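Local coordinates for penicillin-binding protein 2 (Pbp2) (Helicobacter pylori, PDB 5LP5) that probably cross-links peptidoglycan as a membrane-attached, penicillin-binding transpeptidase and forms a complex with MreC in cell-wall synthesis, at residues 43-48 with 208-213; 363-368 with 494-499; 229-234 with 462-467. One frame throughout, in Å; residues are numbered along the deposited sequence.

Interaction 1: 43-48 with 208-213; sequences MTKKEF and MRVNAL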
loop_
_atom_site.group_PDB
_atom_site.type_symbol
_atom_site.label_atom_id
_atom_site.label_comp_id
_atom_site.label_asym_id
_atom_site.label_seq_id
_atom_site.Cartn_x
_atom_site.Cartn_y
_atom_site.Cartn_z
ATOM N N MET A 43 9.677 -30.780 15.632
ATOM C CA MET A 43 8.544 -30.373 14.817
ATOM C C MET A 43 8.861 -29.093 14.037
ATOM O O MET A 43 9.765 -28.345 14.397
ATOM C CB MET A 43 7.322 -30.145 15.709
ATOM C CG MET A 43 7.464 -28.980 16.683
ATOM S SD MET A 43 5.924 -28.547 17.536
ATOM C CE MET A 43 4.710 -28.369 16.221
ATOM N N THR A 44 8.070 -28.831 12.997
ATOM C CA THR A 44 8.300 -27.715 12.076
ATOM C C THR A 44 7.197 -26.661 12.144
ATOM O O THR A 44 6.225 -26.812 12.883
ATOM C CB THR A 44 8.384 -28.224 10.629
ATOM O OG1 THR A 44 7.073 -28.571 10.153
ATOM C CG2 THR A 44 9.313 -29.448 10.535
ATOM N N LYS A 45 7.353 -25.599 11.362
ATOM C CA LYS A 45 6.469 -24.425 11.440
ATOM C C LYS A 45 6.432 -23.673 10.105
ATOM O O LYS A 45 7.467 -23.423 9.509
ATOM C CB LYS A 45 6.972 -23.486 12.545
ATOM C CG LYS A 45 6.148 -22.233 12.743
ATOM C CD LYS A 45 6.922 -21.192 13.545
ATOM C CE LYS A 45 6.477 -19.782 13.176
ATOM N NZ LYS A 45 7.597 -18.821 13.284
ATOM N N LYS A 46 5.236 -23.291 9.666
ATOM C CA LYS A 46 5.015 -22.641 8.353
ATOM C C LYS A 46 4.673 -21.161 8.489
ATOM O O LYS A 46 4.096 -20.719 9.471
ATOM C CB LYS A 46 3.879 -23.350 7.624
ATOM C CG LYS A 46 3.748 -23.025 6.157
ATOM C CD LYS A 46 2.830 -24.022 5.452
ATOM C CE LYS A 46 2.885 -23.880 3.926
ATOM N NZ LYS A 46 1.794 -24.585 3.191
ATOM N N GLU A 47 5.037 -20.398 7.481
ATOM C CA GLU A 47 4.820 -18.966 7.503
ATOM C C GLU A 47 4.658 -18.486 6.083
ATOM O O GLU A 47 5.567 -18.648 5.267
ATOM C CB GLU A 47 6.005 -18.263 8.157
ATOM C CG GLU A 47 5.741 -16.824 8.560
ATOM C CD GLU A 47 6.507 -16.436 9.818
ATOM O OE1 GLU A 47 7.559 -17.067 10.107
ATOM O OE2 GLU A 47 6.051 -15.505 10.525
ATOM N N PHE A 48 3.494 -17.922 5.773
ATOM C CA PHE A 48 3.239 -17.462 4.417
ATOM C C PHE A 48 3.886 -16.103 4.170
ATOM O O PHE A 48 3.986 -15.275 5.067
ATOM C CB PHE A 48 1.744 -17.371 4.144
ATOM C CG PHE A 48 1.056 -18.690 4.124
ATOM C CD1 PHE A 48 1.170 -19.526 3.034
ATOM C CD2 PHE A 48 0.290 -19.092 5.197
ATOM C CE1 PHE A 48 0.542 -20.751 3.016
ATOM C CE2 PHE A 48 -0.353 -20.308 5.185
ATOM C CZ PHE A 48 -0.224 -21.143 4.091
ATOM N N MET A 208 10.067 -23.830 8.515
ATOM C CA MET A 208 11.223 -23.689 9.394
ATOM C C MET A 208 11.223 -24.684 10.538
ATOM O O MET A 208 10.173 -25.028 11.078
ATOM C CB MET A 208 11.240 -22.291 9.988
ATOM C CG MET A 208 11.279 -21.205 8.942
ATOM S SD MET A 208 11.568 -19.639 9.729
ATOM C CE MET A 208 9.956 -19.324 10.436
ATOM N N ARG A 209 12.416 -25.136 10.914
ATOM C CA ARG A 209 12.606 -25.937 12.129
ATOM C C ARG A 209 12.516 -25.024 13.370
ATOM O O ARG A 209 13.036 -23.907 13.383
ATOM C CB ARG A 209 13.945 -26.691 12.084
ATOM C CG ARG A 209 14.128 -27.698 13.219
ATOM C CD ARG A 209 15.387 -28.517 13.041
ATOM N NE ARG A 209 15.307 -29.339 11.842
ATOM C CZ ARG A 209 16.347 -29.921 11.255
ATOM N NH1 ARG A 209 17.580 -29.784 11.743
ATOM N NH2 ARG A 209 16.151 -30.648 10.164
ATOM N N VAL A 210 11.832 -25.509 14.406
ATOM C CA VAL A 210 11.640 -24.758 15.640
ATOM C C VAL A 210 11.904 -25.646 16.854
ATOM O O VAL A 210 11.840 -26.884 16.778
ATOM C CB VAL A 210 10.209 -24.171 15.744
ATOM C CG1 VAL A 210 9.985 -23.095 14.684
ATOM C CG2 VAL A 210 9.142 -25.274 15.651
ATOM N N ASN A 211 12.209 -24.999 17.977
ATOM C CA ASN A 211 12.363 -25.690 19.269
ATOM C C ASN A 211 11.084 -25.548 20.097
ATOM O O ASN A 211 10.089 -25.017 19.609
ATOM C CB ASN A 211 13.590 -25.167 20.034
ATOM C CG ASN A 211 13.755 -23.655 19.941
ATOM O OD1 ASN A 211 12.867 -22.887 20.316
ATOM N ND2 ASN A 211 14.909 -23.223 19.430
ATOM N N ALA A 212 11.093 -26.039 21.333
ATOM C CA ALA A 212 9.921 -25.916 22.216
ATOM C C ALA A 212 9.532 -24.445 22.471
ATOM O O ALA A 212 8.343 -24.104 22.457
ATOM C CB ALA A 212 10.163 -26.643 23.524
ATOM N N LEU A 213 10.537 -23.579 22.650
ATOM C CA LEU A 213 10.318 -22.124 22.835
ATOM C C LEU A 213 9.678 -21.484 21.587
ATOM O O LEU A 213 9.467 -20.270 21.532
ATOM C CB LEU A 213 11.639 -21.386 23.171
ATOM C CG LEU A 213 12.405 -21.621 24.492
ATOM C CD1 LEU A 213 13.303 -22.863 24.413
ATOM C CD2 LEU A 213 13.228 -20.384 24.854
#
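An antiparallel beta ladder, part of a small three-stranded sheet in the N-terminal module, pairs T44 and K45 with R209 and M208. K45 and M208 form a hydrogen-bonded pair: M208 N donates to K45 O at 2.8 Å, while the return bond from K45 N to M208 O is bent and weak. Next to it T44 and R209 are a non-hydrogen-bonded pair, and T44 CA lies 3.4 Å from M208 O in a CA-H...O contact. The two strand axes run at 132°, well short of exactly antiparallel. Most side-chain contact falls on the face that carries K45, M208 and V210. The K45 chain leaves with CG anti to the backbone N (chi1 -180°) and crosses V210 at about a right angle, laying CB 3.7 Å and CD 3.8 Å from V210 CG1. Beyond this, K45 and M208 lie side by side and point the same way, and the bend at chi3 of M208 (-75°) carries its methyl CE to 3.7 Å from K45 NZ and 3.3 Å from E47 OE1. The methyl thus sits beside the two partners of a long lysine-glutamate ion pair. Strand 204-210 is the middle strand of the sheet: 43-49 borders it on one side and 216-223 on the other, where R209 bonds through its backbone to L217 and A218 and M208 also packs on E216.

Interaction 2: 363-368 with 494-499; sequences IRESVD and HKDGTA
R364, at the end of helix 359-364, lays its guanidinium flat on the imidazole of H494, with centres 3.8 Å apart and planes at 17°. Its CG runs anti to the backbone N, and a bend at chi3 (-49°) turns the group over the ring face, leaving NH1 nearest, 3.4 Å from H494 CE1. The compact part lies closer to the backbones: R364 CG packs on G497 CA at 3.7 Å, and T498 N donates to R364 O over 3.3 Å, an almost straight bond. S366 ends the helix in a Schellman motif, and its hydroxyl bonds to S311 of the probable SxxK motif. Toward the more exposed D496 the contact is looser. OD2 meets R364 NH1 at the guanidinium edge in a 3.3 Å salt bridge, while E365 OE2 completes the salt-bridge network only as a long ion pair, 3.9 Å from R364 NH1. The two carboxylates are also 3.9 Å apart (E365 OE2 to D496 OD2), so the arginine probably offsets their repulsion; its NE is engaged by E490. H494 ND1 accepts the D496 N-H in the ring plane, which suggests a neutral imidazole stacked against the guanidinium.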
loop_
_atom_site.group_PDB
_atom_site.type_symbol
_atom_site.label_atom_id
_atom_site.label_comp_id
_atom_site.label_asym_id
_atom_site.label_seq_id
_atom_site.Cartn_x
_atom_site.Cartn_y
_atom_site.Cartn_z
ATOM N N ILE A 363 -25.098 13.285 -44.755
ATOM C CA ILE A 363 -24.212 13.167 -43.611
ATOM C C ILE A 363 -23.970 14.555 -43.028
ATOM O O ILE A 363 -24.193 14.793 -41.826
ATOM C CB ILE A 363 -22.847 12.558 -44.005
ATOM C CG1 ILE A 363 -23.000 11.096 -44.447
ATOM C CG2 ILE A 363 -21.885 12.666 -42.825
ATOM C CD1 ILE A 363 -21.705 10.417 -44.846
ATOM N N ARG A 364 -23.510 15.456 -43.894
ATOM C CA ARG A 364 -23.150 16.814 -43.506
ATOM C C ARG A 364 -24.240 17.455 -42.641
ATOM O O ARG A 364 -23.979 17.952 -41.526
ATOM C CB ARG A 364 -22.911 17.674 -44.756
ATOM C CG ARG A 364 -22.443 19.105 -44.456
ATOM C CD ARG A 364 -22.693 20.052 -45.608
ATOM N NE ARG A 364 -22.222 19.492 -46.867
ATOM C CZ ARG A 364 -22.552 19.953 -48.067
ATOM N NH1 ARG A 364 -23.357 21.003 -48.199
ATOM N NH2 ARG A 364 -22.070 19.351 -49.140
ATOM N N GLU A 365 -25.470 17.415 -43.153
ATOM C CA GLU A 365 -26.554 18.181 -42.565
ATOM C C GLU A 365 -27.455 17.337 -41.666
ATOM O O GLU A 365 -28.517 17.804 -41.265
ATOM C CB GLU A 365 -27.363 18.864 -43.673
ATOM C CG GLU A 365 -26.592 19.935 -44.436
ATOM C CD GLU A 365 -27.379 20.537 -45.591
ATOM O OE1 GLU A 365 -28.590 20.270 -45.722
ATOM O OE2 GLU A 365 -26.786 21.286 -46.384
ATOM N N SER A 366 -27.018 16.118 -41.331
ATOM C CA SER A 366 -27.774 15.211 -40.464
ATOM C C SER A 366 -29.197 15.120 -41.019
ATOM O O SER A 366 -30.164 15.282 -40.278
ATOM C CB SER A 366 -27.756 15.719 -39.006
ATOM O OG SER A 366 -28.269 14.773 -38.081
ATOM N N VAL A 367 -29.308 14.880 -42.331
ATOM C CA VAL A 367 -30.600 14.832 -43.025
ATOM C C VAL A 367 -31.264 13.469 -42.845
ATOM O O VAL A 367 -30.612 12.430 -42.963
ATOM C CB VAL A 367 -30.461 15.105 -44.536
ATOM C CG1 VAL A 367 -31.799 14.973 -45.243
ATOM C CG2 VAL A 367 -29.904 16.485 -44.776
ATOM N N ASP A 368 -32.570 13.489 -42.581
ATOM C CA ASP A 368 -33.310 12.283 -42.238
ATOM C C ASP A 368 -33.913 11.607 -43.474
ATOM O O ASP A 368 -33.878 10.377 -43.583
ATOM C CB ASP A 368 -34.397 12.611 -41.208
ATOM C CG ASP A 368 -33.827 12.919 -39.806
ATOM O OD1 ASP A 368 -32.728 12.448 -39.461
ATOM O OD2 ASP A 368 -34.478 13.627 -39.023
ATOM N N HIS A 494 -17.540 22.351 -43.415
ATOM C CA HIS A 494 -18.409 23.030 -44.389
ATOM C C HIS A 494 -19.403 23.921 -43.627
ATOM O O HIS A 494 -19.852 23.569 -42.543
ATOM C CB HIS A 494 -19.148 21.993 -45.240
ATOM C CG HIS A 494 -19.759 22.541 -46.498
ATOM N ND1 HIS A 494 -20.893 23.330 -46.502
ATOM C CD2 HIS A 494 -19.409 22.380 -47.797
ATOM C CE1 HIS A 494 -21.196 23.653 -47.746
ATOM N NE2 HIS A 494 -20.315 23.088 -48.550
ATOM N N LYS A 495 -19.753 25.066 -44.195
ATOM C CA LYS A 495 -20.550 26.071 -43.478
ATOM C C LYS A 495 -21.991 25.614 -43.235
ATOM O O LYS A 495 -22.636 26.037 -42.271
ATOM C CB LYS A 495 -20.499 27.403 -44.223
ATOM C CG LYS A 495 -19.067 27.911 -44.372
ATOM C CD LYS A 495 -18.969 29.274 -45.037
ATOM C CE LYS A 495 -17.559 29.844 -44.927
ATOM N NZ LYS A 495 -17.371 31.015 -45.833
ATOM N N ASP A 496 -22.468 24.726 -44.105
ATOM C CA ASP A 496 -23.778 24.083 -43.964
ATOM C C ASP A 496 -23.810 23.028 -42.874
ATOM O O ASP A 496 -24.873 22.743 -42.308
ATOM C CB ASP A 496 -24.164 23.424 -45.284
ATOM C CG ASP A 496 -24.423 24.428 -46.363
ATOM O OD1 ASP A 496 -24.789 25.565 -46.010
ATOM O OD2 ASP A 496 -24.280 24.081 -47.551
ATOM N N GLY A 497 -22.645 22.445 -42.603
ATOM C CA GLY A 497 -22.497 21.395 -41.600
ATOM C C GLY A 497 -23.207 21.715 -40.306
ATOM O O GLY A 497 -23.200 22.858 -39.840
ATOM N N THR A 498 -23.842 20.702 -39.732
ATOM C CA THR A 498 -24.552 20.880 -38.464
ATOM C C THR A 498 -23.624 21.400 -37.365
ATOM O O THR A 498 -24.021 22.215 -36.545
ATOM C CB THR A 498 -25.254 19.582 -37.992
ATOM O OG1 THR A 498 -25.743 19.759 -36.653
ATOM C CG2 THR A 498 -24.316 18.392 -38.018
ATOM N N ALA A 499 -22.377 20.943 -37.382
ATOM C CA ALA A 499 -21.418 21.257 -36.328
ATOM C C ALA A 499 -20.369 22.277 -36.767
ATOM O O ALA A 499 -19.182 22.100 -36.495
ATOM C CB ALA A 499 -20.736 19.972 -35.887
#

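Interaction 3: 229-234 with 462-467; sequences NHLQLS and AINNKQ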
loop_
_atom_site.group_PDB
_atom_site.type_symbol
_atom_site.label_atom_id
_atom_site.label_comp_id
_atom_site.label_asym_id
_atom_site.label_seq_id
_atom_site.Cartn_x
_atom_site.Cartn_y
_atom_site.Cartn_z
ATOM N N ASN A 229 4.096 -7.189 -9.609
ATOM C CA ASN A 229 2.644 -7.256 -9.586
ATOM C C ASN A 229 1.992 -5.954 -10.061
ATOM O O ASN A 229 0.777 -5.869 -10.125
ATOM C CB ASN A 229 2.165 -7.592 -8.174
ATOM C CG ASN A 229 2.658 -8.960 -7.699
ATOM O OD1 ASN A 229 2.823 -9.909 -8.484
ATOM N ND2 ASN A 229 2.891 -9.067 -6.400
ATOM N N HIS A 230 2.803 -4.962 -10.423
ATOM C CA HIS A 230 2.308 -3.640 -10.858
ATOM C C HIS A 230 1.610 -3.715 -12.211
ATOM O O HIS A 230 1.794 -4.664 -12.971
ATOM C CB HIS A 230 3.469 -2.657 -11.000
ATOM C CG HIS A 230 4.364 -2.985 -12.152
ATOM N ND1 HIS A 230 5.325 -3.974 -12.080
ATOM C CD2 HIS A 230 4.405 -2.508 -13.420
ATOM C CE1 HIS A 230 5.940 -4.073 -13.242
ATOM N NE2 HIS A 230 5.403 -3.194 -14.072
ATOM N N LEU A 231 0.821 -2.692 -12.513
ATOM C CA LEU A 231 0.045 -2.647 -13.759
ATOM C C LEU A 231 -0.016 -1.233 -14.318
ATOM O O LEU A 231 -0.394 -0.278 -13.631
ATOM C CB LEU A 231 -1.378 -3.171 -13.544
ATOM C CG LEU A 231 -2.351 -3.172 -14.730
ATOM C CD1 LEU A 231 -1.861 -4.058 -15.862
ATOM C CD2 LEU A 231 -3.720 -3.638 -14.274
ATOM N N GLN A 232 0.345 -1.110 -15.586
ATOM C CA GLN A 232 0.336 0.175 -16.257
ATOM C C GLN A 232 -0.849 0.303 -17.231
ATOM O O GLN A 232 -1.053 -0.564 -18.097
ATOM C CB GLN A 232 1.654 0.381 -17.001
ATOM C CG GLN A 232 1.960 1.841 -17.247
ATOM C CD GLN A 232 3.057 2.061 -18.253
ATOM O OE1 GLN A 232 3.555 1.124 -18.906
ATOM N NE2 GLN A 232 3.442 3.335 -18.399
ATOM N N LEU A 233 -1.598 1.401 -17.085
ATOM C CA LEU A 233 -2.754 1.710 -17.922
ATOM C C LEU A 233 -2.420 2.818 -18.908
ATOM O O LEU A 233 -1.537 3.646 -18.663
ATOM C CB LEU A 233 -3.949 2.179 -17.087
ATOM C CG LEU A 233 -4.402 1.297 -15.935
ATOM C CD1 LEU A 233 -5.666 1.849 -15.325
ATOM C CD2 LEU A 233 -4.638 -0.119 -16.412
ATOM N N SER A 234 -3.174 2.846 -20.003
ATOM C CA SER A 234 -2.959 3.789 -21.087
ATOM C C SER A 234 -3.522 5.179 -20.832
ATOM O O SER A 234 -3.214 6.107 -21.569
ATOM C CB SER A 234 -3.553 3.233 -22.373
ATOM O OG SER A 234 -4.908 2.857 -22.169
ATOM N N ALA A 462 -5.212 -1.663 -20.295
ATOM C CA ALA A 462 -3.918 -2.209 -19.930
ATOM C C ALA A 462 -2.916 -2.123 -21.095
ATOM O O ALA A 462 -3.058 -2.820 -22.103
ATOM C CB ALA A 462 -4.081 -3.647 -19.472
ATOM N N ILE A 463 -1.884 -1.292 -20.944
ATOM C CA ILE A 463 -0.924 -1.081 -22.027
ATOM C C ILE A 463 -0.306 -2.382 -22.487
ATOM O O ILE A 463 -0.096 -2.567 -23.668
ATOM C CB ILE A 463 0.179 -0.066 -21.651
ATOM C CG1 ILE A 463 -0.419 1.344 -21.629
ATOM C CG2 ILE A 463 1.323 -0.114 -22.663
ATOM C CD1 ILE A 463 0.543 2.452 -21.250
ATOM N N ASN A 464 -0.038 -3.289 -21.555
ATOM C CA ASN A 464 0.535 -4.604 -21.890
ATOM C C ASN A 464 -0.523 -5.606 -22.392
ATOM O O ASN A 464 -0.293 -6.806 -22.400
ATOM C CB ASN A 464 1.359 -5.173 -20.710
ATOM C CG ASN A 464 0.599 -5.162 -19.374
ATOM O OD1 ASN A 464 -0.454 -4.541 -19.233
ATOM N ND2 ASN A 464 1.179 -5.809 -18.364
ATOM N N ASN A 465 -1.674 -5.106 -22.836
ATOM C CA ASN A 465 -2.700 -5.916 -23.511
ATOM C C ASN A 465 -2.646 -5.724 -25.032
ATOM O O ASN A 465 -3.450 -4.993 -25.589
ATOM C CB ASN A 465 -4.079 -5.504 -22.999
ATOM C CG ASN A 465 -5.088 -6.639 -22.990
ATOM O OD1 ASN A 465 -4.873 -7.733 -23.520
ATOM N ND2 ASN A 465 -6.214 -6.371 -22.350
ATOM N N LYS A 466 -1.697 -6.393 -25.691
ATOM C CA LYS A 466 -1.523 -6.315 -27.155
ATOM C C LYS A 466 -2.772 -6.827 -27.865
ATOM O O LYS A 466 -2.955 -8.028 -28.066
ATOM C CB LYS A 466 -0.311 -7.138 -27.602
ATOM C CG LYS A 466 -0.142 -7.294 -29.121
ATOM C CD LYS A 466 0.698 -8.523 -29.471
ATOM C CE LYS A 466 0.983 -8.641 -30.957
ATOM N NZ LYS A 466 1.907 -9.784 -31.217
ATOM N N GLN A 467 -3.632 -5.902 -28.241
ATOM C CA GLN A 467 -4.881 -6.245 -28.897
ATOM C C GLN A 467 -4.748 -5.987 -30.391
ATOM O O GLN A 467 -4.784 -4.828 -30.814
ATOM C CB GLN A 467 -6.018 -5.387 -28.326
ATOM C CG GLN A 467 -6.524 -5.820 -26.960
ATOM C CD GLN A 467 -6.867 -7.302 -26.938
ATOM O OE1 GLN A 467 -6.133 -8.101 -26.369
ATOM N NE2 GLN A 467 -7.962 -7.678 -27.596
#
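A single backbone bridge joins L233, just after the short strand 231-232, to A462, where a turn in the transpeptidase domain begins; here the elongated molecule passes from its N-terminal part into the catalytic domain. The cross-bond is made by I463 N, which donates to Q232 O over 3.1 Å. From there the chain folds back through a type I turn, A462 to N465, closed by N465 N bonding to A462 O at 2.8 Å, so the segment leaves the strand after one bridge instead of extending a ladder.

Side chains gather around this bond, and I463 carries most of them. Its CG1, anti to the carbonyl carbon (chi1 -73°), lies over the backbone of S234, 3.5 Å from S234 N, and CD1 continues to 3.5 Å from L233 O. The same methyl meets the flat amide of Q232, 3.9 Å from Q232 CD, where the two side chains cross at a slant. NE2 of Q232 also makes a weak hydrogen bond to D58 O. On the other flank, L231 CD1 touches A462 CB at 4.3 Å and the amide oxygen OD1 of N464 at 3.7 Å; L231 and N464 meet nearly at right angles. The S234 hydroxyl has two hydrogen-bond acceptors, the carbonyls of L264 and F461, which its one hydrogen must share or serve in turn; they link this end of the segment to strand 264-270 and to the residue before A462.

L231 and L233 also pair through their backbones with T57, as strand 231-232 runs parallel to 56-57. L231 packs on helix 196-200, L233 on I56, and D399 accepts the A462 N-H.

Overall arrangement
The three contacts are strung along an elongated chain. Interactions 1 and 2 lie on opposite sides of its centre, with their own centres 78 Å apart; interaction 3 comes between, its centre about 40 Å from that of interaction 1 and about 39 Å from that of interaction 2. None touches another: nearest atoms are about 13 Å apart for 1 and 3, about 27 Å for 2 and 3 and about 59 Å for 1 and 2. In sequence interaction 1 closes before interaction 2 opens, whereas the segments of 2 and 3 alternate. Interaction 2 alone borders the probable active site, where S366 touches K314 and K513, D368 pairs with K314, and T498 packs on T514.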